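Local coordinates for uncharacterized protein (Bacteroides eggerthii, PDB 4FTD) that is of unknown function but pairs an immunoglobulin-like domain with a six-bladed beta-propeller and may take part in carbohydrate metabolism, at residues H147-S152 with I178-T183. Sequence-based numbering, arbitrary orientation.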
# COMPACT_ATOMS: atom_id res chain seq x y z
N HIS A 147 -12.11 3.41 11.12
CA HIS A 147 -11.84 2.60 12.29
C HIS A 147 -10.78 1.54 12.05
O HIS A 147 -10.54 1.14 10.93
CB HIS A 147 -13.10 1.82 12.71
CG HIS A 147 -14.26 2.68 13.08
ND1 HIS A 147 -15.29 2.94 12.21
CD2 HIS A 147 -14.55 3.33 14.23
CE1 HIS A 147 -16.18 3.70 12.82
NE2 HIS A 147 -15.76 3.95 14.04
N VAL A 148 -10.26 1.03 13.15
CA VAL A 148 -9.54 -0.25 13.22
C VAL A 148 -10.48 -1.23 13.97
O VAL A 148 -11.01 -0.90 15.02
CB VAL A 148 -8.22 -0.12 13.95
CG1 VAL A 148 -7.59 -1.50 14.27
CG2 VAL A 148 -7.29 0.76 13.12
N LEU A 149 -10.72 -2.39 13.39
CA LEU A 149 -11.46 -3.49 14.00
C LEU A 149 -10.43 -4.43 14.61
O LEU A 149 -9.46 -4.80 13.94
CB LEU A 149 -12.28 -4.24 12.94
CG LEU A 149 -12.83 -5.65 13.27
CD1 LEU A 149 -13.88 -5.52 14.38
CD2 LEU A 149 -13.37 -6.35 12.00
N VAL A 150 -10.61 -4.79 15.89
CA VAL A 150 -9.76 -5.71 16.61
C VAL A 150 -10.63 -6.90 16.99
O VAL A 150 -11.64 -6.73 17.67
CB VAL A 150 -9.16 -5.09 17.86
CG1 VAL A 150 -8.28 -6.15 18.52
CG2 VAL A 150 -8.39 -3.83 17.47
N VAL A 151 -10.31 -8.11 16.46
CA VAL A 151 -11.18 -9.27 16.66
C VAL A 151 -10.62 -10.00 17.87
O VAL A 151 -10.02 -11.06 17.78
CB VAL A 151 -11.30 -10.18 15.41
CG1 VAL A 151 -12.32 -11.30 15.67
CG2 VAL A 151 -11.64 -9.35 14.19
N SER A 152 -10.84 -9.40 19.03
CA SER A 152 -10.33 -9.96 20.26
C SER A 152 -11.31 -10.95 20.91
O SER A 152 -12.49 -10.70 20.99
CB SER A 152 -10.01 -8.85 21.27
OG SER A 152 -11.12 -8.00 21.45
N ILE A 178 -14.81 0.65 21.10
CA ILE A 178 -16.22 0.71 20.85
C ILE A 178 -16.55 -0.77 20.70
O ILE A 178 -16.24 -1.37 19.66
CB ILE A 178 -16.52 1.51 19.57
CG1 ILE A 178 -16.01 2.97 19.67
CG2 ILE A 178 -18.01 1.49 19.26
CD1 ILE A 178 -15.63 3.55 18.31
N MSE A 179 -17.14 -1.39 21.71
CA MSE A 179 -17.50 -2.83 21.60
C MSE A 179 -18.74 -3.10 20.70
O MSE A 179 -19.76 -2.45 20.81
CB MSE A 179 -17.75 -3.46 22.99
CG MSE A 179 -16.49 -4.30 23.50
SE MSE A 179 -15.21 -2.96 24.04
CE MSE A 179 -13.60 -4.10 24.43
N LEU A 180 -18.60 -4.06 19.80
CA LEU A 180 -19.71 -4.53 19.04
C LEU A 180 -20.69 -5.27 19.90
O LEU A 180 -20.31 -5.96 20.85
CB LEU A 180 -19.17 -5.47 17.96
CG LEU A 180 -18.32 -4.83 16.85
CD1 LEU A 180 -17.70 -5.93 15.98
CD2 LEU A 180 -19.13 -3.85 15.97
N ASP A 181 -21.97 -5.20 19.53
CA ASP A 181 -23.00 -6.04 20.14
C ASP A 181 -22.75 -7.46 19.69
O ASP A 181 -22.82 -7.74 18.50
CB ASP A 181 -24.38 -5.54 19.71
CG ASP A 181 -25.52 -6.31 20.33
OD1 ASP A 181 -25.32 -7.39 20.94
OD2 ASP A 181 -26.66 -5.83 20.19
N VAL A 182 -22.40 -8.35 20.64
CA VAL A 182 -22.12 -9.77 20.32
C VAL A 182 -23.20 -10.70 20.93
O VAL A 182 -22.98 -11.88 21.10
CB VAL A 182 -20.66 -10.19 20.66
CG1 VAL A 182 -19.66 -9.55 19.71
CG2 VAL A 182 -20.31 -9.86 22.12
N THR A 183 -24.39 -10.18 21.20
CA THR A 183 -25.52 -11.02 21.70
C THR A 183 -25.82 -12.12 20.68
O THR A 183 -25.93 -11.84 19.49
CB THR A 183 -26.78 -10.20 21.94
OG1 THR A 183 -26.41 -9.07 22.69
CG2 THR A 183 -27.84 -10.99 22.76
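His147 meets Ile178 across one four-stranded antiparallel blade of the beta-propeller, in which strands 147-152 and 178-179 are second and fourth and strand 163-166 runs between them. The intervening strand explains the separation: the closest CA pair, Leu149 and Ile178, is 9.3 Å apart, no hydrogen bond joins the segments, and side chains alone bridge the gap, burying 103 Å² summed over both sides. At the start of the first strand, the imidazole of His147 offers CD2 to Ile178 CD1 at 4.2 Å, and the methyl lies oblique to the ring. Both residues remain partly exposed, so this pair forms the more open end of the contact, whereas the two leucines are buried. Val148 is hydrogen-bonded through its backbone to Leu165 of the middle strand, and Ile178 is backbone hydrogen-bonded to Leu164 of that same strand, so each segment borders it. The CG of Leu149 stands anti to the backbone N (chi1 164°), a setting that carries the branch end closer to the 178-183 segment than its CB direction alone would suggest. Leu180 answers from just beyond the short outer strand, and the two side chains cross at about a right angle. Val202 of the next blade touches both leucines, which places the pair in the packing between blades. The leucine contact itself is a single methyl-to-methyl approach, Leu149 CD1 to Leu180 CD1 at 4.2 Å.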